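Alcohol dehydrogenase (PDB 4CPD) probably oxidises alcohols with NAD+ as a zinc-dependent, medium-chain alcohol dehydrogenase from a thermophilic bacterium. Local coordinates at residues E145-F149 against L311-V317; G164-D170 against G260-S264. All blocks are in the same frame, centred on the assembly; numbering follows the deposited sequence.

Overall arrangement
From the N terminus, the GroES-like catalytic domain leads to helix 144-147, where residues 145-149 form the first half of interaction 1. Helix 153-163 comes next, and the loop after it, 164-170, enters the six-stranded parallel sheet of the Rossmann domain. That loop meets residues 260-264, on the fifth strand in chain order, in interaction 2. The chain then runs through strand 286-290 and helix 295-307 to residues 311-317, which close interaction 1. Interaction 2 is nested inside the larger loop. The two contacts do not touch; their centres lie about 25 Å apart. Interaction 1 joins the chain's exit from the Rossmann domain to its way in, while interaction 2 ties parts within that domain.

Interaction 1 of 2, residues E145-F149 against L311-V317; sequences ERAIF and LQPERIV
The guanidinium nitrogen NH1 of R146 is paired with the carboxylate of E314 in a salt bridge. Both carboxylate oxygens converge on NH1; E314 OE1 lies 2.9 Å from R146 NH1, at the edge of the guanidinium and in its plane, and the two flat groups are turned 50° from each other. The contact lies at the join between the two domains of a medium-chain dehydrogenase, where the chain leaves the Rossmann domain to rejoin the catalytic sheet and packs on the helix leading to the zinc ligand D152. With CG anti to the backbone N (chi1 -155°) the R146 chain is sent outward, and its bend at chi3 (-90°) turns the guanidinium so that L311 O sits 3.3 Å above one face of its plane. The amide of Q312 runs alongside, nearly parallel to that plane. Its OE1 accepts a bond from NH1 of R315 at 2.8 Å, while its backbone N bonds to E186 of helix 179-190.

P313 opens the 3-10 turn 313-316, a place that suits proline because its fixed phi fits the turn. Its CB lies over a face of the F149 ring, 4.0 Å from the centroid, a CH-pi contact. Beyond P313, M183 and L306 extend the apolar packing into the Rossmann helices. F149 is flat and wide enough to use its rim too: its CZ meets V317 CG2 at 3.8 Å, the methyl lying near the ring plane.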
loop_
_atom_site.group_PDB
_atom_site.type_symbol
_atom_site.label_atom_id
_atom_site.label_comp_id
_atom_site.label_asym_id
_atom_site.label_seq_id
_atom_site.Cartn_x
_atom_site.Cartn_y
_atom_site.Cartn_z
ATOM N N GLU A 145 -16.018 28.130 11.141
ATOM C CA GLU A 145 -15.499 27.239 12.167
ATOM C C GLU A 145 -15.653 25.792 11.766
ATOM O O GLU A 145 -14.949 24.932 12.258
ATOM C CB GLU A 145 -16.108 27.513 13.560
ATOM C CG GLU A 145 -17.596 27.275 13.736
ATOM C CD GLU A 145 -18.498 28.387 13.183
ATOM O OE1 GLU A 145 -18.040 29.284 12.421
ATOM O OE2 GLU A 145 -19.708 28.339 13.486
ATOM N N ARG A 146 -16.586 25.510 10.868
ATOM C CA ARG A 146 -16.714 24.154 10.318
ATOM C C ARG A 146 -15.709 23.993 9.197
ATOM O O ARG A 146 -14.996 22.994 9.148
ATOM C CB ARG A 146 -18.128 23.899 9.780
ATOM C CG ARG A 146 -18.507 22.429 9.755
ATOM C CD ARG A 146 -19.582 22.062 8.731
ATOM N NE ARG A 146 -21.036 22.073 9.049
ATOM C CZ ARG A 146 -21.647 21.799 10.210
ATOM N NH1 ARG A 146 -21.004 21.509 11.323
ATOM N NH2 ARG A 146 -22.963 21.831 10.239
ATOM N N ALA A 147 -15.647 24.999 8.319
ATOM C CA ALA A 147 -14.823 24.936 7.115
ATOM C C ALA A 147 -13.353 24.742 7.403
ATOM O O ALA A 147 -12.648 24.076 6.625
ATOM C CB ALA A 147 -15.002 26.183 6.253
ATOM N N ILE A 148 -12.870 25.325 8.485
ATOM C CA ILE A 148 -11.421 25.341 8.700
ATOM C C ILE A 148 -10.798 23.939 8.671
ATOM O O ILE A 148 -9.699 23.757 8.178
ATOM C CB ILE A 148 -11.024 26.110 9.969
ATOM C CG1 ILE A 148 -9.505 26.148 10.115
ATOM C CG2 ILE A 148 -11.644 25.494 11.213
ATOM C CD1 ILE A 148 -9.034 27.172 11.118
ATOM N N PHE A 149 -11.541 22.952 9.114
ATOM C CA PHE A 149 -11.048 21.573 9.196
ATOM C C PHE A 149 -10.741 20.921 7.850
ATOM O O PHE A 149 -9.857 20.059 7.741
ATOM C CB PHE A 149 -12.032 20.748 9.973
ATOM C CG PHE A 149 -12.148 21.185 11.393
ATOM C CD1 PHE A 149 -12.991 22.204 11.766
ATOM C CD2 PHE A 149 -11.338 20.635 12.342
ATOM C CE1 PHE A 149 -13.061 22.622 13.087
ATOM C CE2 PHE A 149 -11.410 21.037 13.669
ATOM C CZ PHE A 149 -12.281 22.035 14.043
ATOM N N LEU A 311 -20.980 16.129 8.044
ATOM C CA LEU A 311 -19.887 16.155 9.011
ATOM C C LEU A 311 -19.862 17.453 9.801
ATOM O O LEU A 311 -20.063 18.569 9.273
ATOM C CB LEU A 311 -18.560 15.971 8.276
ATOM C CG LEU A 311 -18.350 14.612 7.612
ATOM C CD1 LEU A 311 -17.143 14.634 6.694
ATOM C CD2 LEU A 311 -18.189 13.555 8.678
ATOM N N GLN A 312 -19.550 17.308 11.077
ATOM C CA GLN A 312 -19.585 18.423 12.014
ATOM C C GLN A 312 -18.337 18.434 12.865
ATOM O O GLN A 312 -18.398 18.267 14.072
ATOM C CB GLN A 312 -20.830 18.300 12.881
ATOM C CG GLN A 312 -22.040 17.909 12.061
ATOM C CD GLN A 312 -23.320 18.079 12.825
ATOM O OE1 GLN A 312 -23.405 17.720 14.004
ATOM N NE2 GLN A 312 -24.339 18.627 12.156
ATOM N N PRO A 313 -17.194 18.646 12.228
ATOM C CA PRO A 313 -15.939 18.560 12.958
ATOM C C PRO A 313 -15.777 19.579 14.065
ATOM O O PRO A 313 -15.108 19.287 15.038
ATOM C CB PRO A 313 -14.891 18.848 11.876
ATOM C CG PRO A 313 -15.616 19.652 10.826
ATOM C CD PRO A 313 -17.010 19.084 10.824
ATOM N N GLU A 314 -16.361 20.768 13.914
ATOM C CA GLU A 314 -16.241 21.827 14.950
ATOM C C GLU A 314 -16.695 21.387 16.357
ATOM O O GLU A 314 -16.269 21.971 17.350
ATOM C CB GLU A 314 -16.974 23.132 14.556
ATOM C CG GLU A 314 -18.490 23.107 14.719
ATOM C CD GLU A 314 -19.186 22.366 13.602
ATOM O OE1 GLU A 314 -18.500 21.694 12.770
ATOM O OE2 GLU A 314 -20.427 22.466 13.552
ATOM N N ARG A 315 -17.520 20.352 16.447
ATOM C CA ARG A 315 -17.907 19.842 17.748
ATOM C C ARG A 315 -16.710 19.476 18.638
ATOM O O ARG A 315 -16.835 19.397 19.848
ATOM C CB ARG A 315 -18.809 18.611 17.621
ATOM C CG ARG A 315 -19.944 18.726 16.634
ATOM C CD ARG A 315 -21.056 17.756 16.981
ATOM N NE ARG A 315 -21.932 18.366 17.987
ATOM C CZ ARG A 315 -23.182 18.791 17.783
ATOM N NH1 ARG A 315 -23.775 18.655 16.598
ATOM N NH2 ARG A 315 -23.854 19.354 18.785
ATOM N N ILE A 316 -15.553 19.213 18.072
ATOM C CA ILE A 316 -14.433 18.814 18.925
ATOM C C ILE A 316 -13.673 20.006 19.494
ATOM O O ILE A 316 -12.807 19.837 20.341
ATOM C CB ILE A 316 -13.447 17.854 18.232
ATOM C CG1 ILE A 316 -12.583 18.590 17.219
ATOM C CG2 ILE A 316 -14.209 16.713 17.565
ATOM C CD1 ILE A 316 -11.222 17.946 17.083
ATOM N N VAL A 317 -14.007 21.207 19.050
ATOM C CA VAL A 317 -13.349 22.406 19.573
ATOM C C VAL A 317 -13.700 22.591 21.059
ATOM O O VAL A 317 -14.863 22.813 21.405
ATOM C CB VAL A 317 -13.747 23.677 18.797
ATOM C CG1 VAL A 317 -13.035 24.882 19.390
ATOM C CG2 VAL A 317 -13.385 23.516 17.340
#

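Interaction 2 of 2, residues G164-D170 against G260-S264; sequences GQLRPGD and GGRVS
This is a polar tie at the edge of a helix-to-strand connection in the Rossmann fold: an arginine on strand 262-265 reaches across to the loop between helix 153-163 and strand 171-175. The helix ends in a Schellman motif, with Q165 taking the positive phi. At that end R262 NH1 donates to G164 O over 2.9 Å, almost straight at 177°, with the oxygen in the guanidinium plane and the N-H arriving in the carbonyl plane. R262 CG lies anti to the carbonyl carbon (chi1 -67°), and bends at chi2 and chi3 bring NH1 round to that oxygen. A positive group suits a helix C terminus, where carbonyls point outward and the dipole would favour it. The same NH1 makes a salt bridge with D170 OD2, weak as a hydrogen bond at 3.4 Å; the two side chains cross at about a right angle, their flat ends 40° apart.

D170 is itself held in place: its OD2 accepts the backbone N-H of R167 at 2.9 Å, met from above the carboxylate plane. This bond bridges the type II turn from R167 to D170, which also carries the bond from D170 N to R167 O, and G169 supplies the positive phi that the turn needs. A leucine in place of R262 would probably leave G164 O without this donor and the charge of D170 without its mate.

At G164 a side chain would probably come close against S264 CB. The hydroxyl of S264 turns to the same helix, its OG bonding to the carbonyl O of G160.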
loop_
_atom_site.group_PDB
_atom_site.type_symbol
_atom_site.label_atom_id
_atom_site.label_comp_id
_atom_site.label_asym_id
_atom_site.label_seq_id
_atom_site.Cartn_x
_atom_site.Cartn_y
_atom_site.Cartn_z
ATOM N N GLY A 164 -7.127 4.027 1.983
ATOM C CA GLY A 164 -7.260 2.716 2.621
ATOM C C GLY A 164 -8.397 1.886 2.057
ATOM O O GLY A 164 -8.656 0.783 2.510
ATOM N N GLN A 165 -9.097 2.451 1.090
ATOM C CA GLN A 165 -10.130 1.775 0.310
ATOM C C GLN A 165 -11.353 1.413 1.106
ATOM O O GLN A 165 -12.057 0.509 0.779
ATOM C CB GLN A 165 -9.557 0.575 -0.432
ATOM C CG GLN A 165 -8.404 0.956 -1.346
ATOM C CD GLN A 165 -8.835 1.105 -2.787
ATOM O OE1 GLN A 165 -9.074 2.213 -3.267
ATOM N NE2 GLN A 165 -8.929 -0.025 -3.496
ATOM N N LEU A 166 -11.641 2.180 2.129
ATOM C CA LEU A 166 -12.804 1.916 2.949
ATOM C C LEU A 166 -14.012 1.745 2.063
ATOM O O LEU A 166 -14.306 2.572 1.230
ATOM C CB LEU A 166 -13.066 3.063 3.927
ATOM C CG LEU A 166 -14.290 2.893 4.836
ATOM C CD1 LEU A 166 -13.999 1.822 5.875
ATOM C CD2 LEU A 166 -14.637 4.208 5.507
ATOM N N ARG A 167 -14.730 0.663 2.269
ATOM C CA ARG A 167 -15.932 0.410 1.498
ATOM C C ARG A 167 -17.045 0.195 2.495
ATOM O O ARG A 167 -16.791 -0.240 3.603
ATOM C CB ARG A 167 -15.710 -0.789 0.556
ATOM C CG ARG A 167 -15.309 -0.351 -0.860
ATOM N N PRO A 168 -18.276 0.524 2.125
ATOM C CA PRO A 168 -19.367 0.269 3.046
ATOM C C PRO A 168 -19.391 -1.183 3.539
ATOM O O PRO A 168 -19.080 -2.109 2.791
ATOM C CB PRO A 168 -20.615 0.560 2.200
ATOM C CG PRO A 168 -20.143 1.358 1.028
ATOM C CD PRO A 168 -18.763 0.848 0.776
ATOM N N GLY A 169 -19.721 -1.359 4.809
ATOM C CA GLY A 169 -19.722 -2.674 5.437
ATOM C C GLY A 169 -18.417 -2.977 6.154
ATOM O O GLY A 169 -18.372 -3.808 7.064
ATOM N N ASP A 170 -17.361 -2.279 5.778
ATOM C CA ASP A 170 -16.049 -2.595 6.267
ATOM C C ASP A 170 -16.018 -2.277 7.704
ATOM O O ASP A 170 -16.717 -1.385 8.126
ATOM C CB ASP A 170 -14.968 -1.738 5.594
ATOM C CG ASP A 170 -14.501 -2.286 4.250
ATOM O OD1 ASP A 170 -14.954 -3.363 3.805
ATOM O OD2 ASP A 170 -13.654 -1.604 3.633
ATOM N N GLY A 260 -5.219 -9.810 4.442
ATOM C CA GLY A 260 -5.781 -9.256 3.226
ATOM C C GLY A 260 -6.353 -7.885 3.437
ATOM O O GLY A 260 -7.035 -7.377 2.558
ATOM N N GLY A 261 -6.099 -7.312 4.608
ATOM C CA GLY A 261 -6.578 -5.986 4.927
ATOM C C GLY A 261 -5.596 -4.876 4.540
ATOM O O GLY A 261 -4.588 -5.095 3.858
ATOM N N ARG A 262 -5.894 -3.674 5.011
ATOM C CA ARG A 262 -5.179 -2.477 4.588
ATOM C C ARG A 262 -4.863 -1.632 5.778
ATOM O O ARG A 262 -5.708 -1.469 6.646
ATOM C CB ARG A 262 -6.040 -1.656 3.637
ATOM C CG ARG A 262 -6.298 -2.334 2.308
ATOM C CD ARG A 262 -7.659 -1.975 1.778
ATOM N NE ARG A 262 -8.680 -2.963 2.148
ATOM C CZ ARG A 262 -9.873 -2.726 2.714
ATOM N NH1 ARG A 262 -10.305 -1.506 3.059
ATOM N NH2 ARG A 262 -10.664 -3.759 2.924
ATOM N N VAL A 263 -3.641 -1.118 5.826
ATOM C CA VAL A 263 -3.245 -0.212 6.870
ATOM C C VAL A 263 -2.859 1.111 6.251
ATOM O O VAL A 263 -2.098 1.176 5.290
ATOM C CB VAL A 263 -2.081 -0.766 7.651
ATOM C CG1 VAL A 263 -1.573 0.260 8.642
ATOM C CG2 VAL A 263 -2.506 -2.030 8.367
ATOM N N SER A 264 -3.412 2.174 6.804
ATOM C CA SER A 264 -3.211 3.514 6.284
ATOM C C SER A 264 -2.559 4.307 7.417
ATOM O O SER A 264 -3.256 4.723 8.360
ATOM C CB SER A 264 -4.571 4.098 5.914
ATOM O OG SER A 264 -4.496 5.013 4.878
#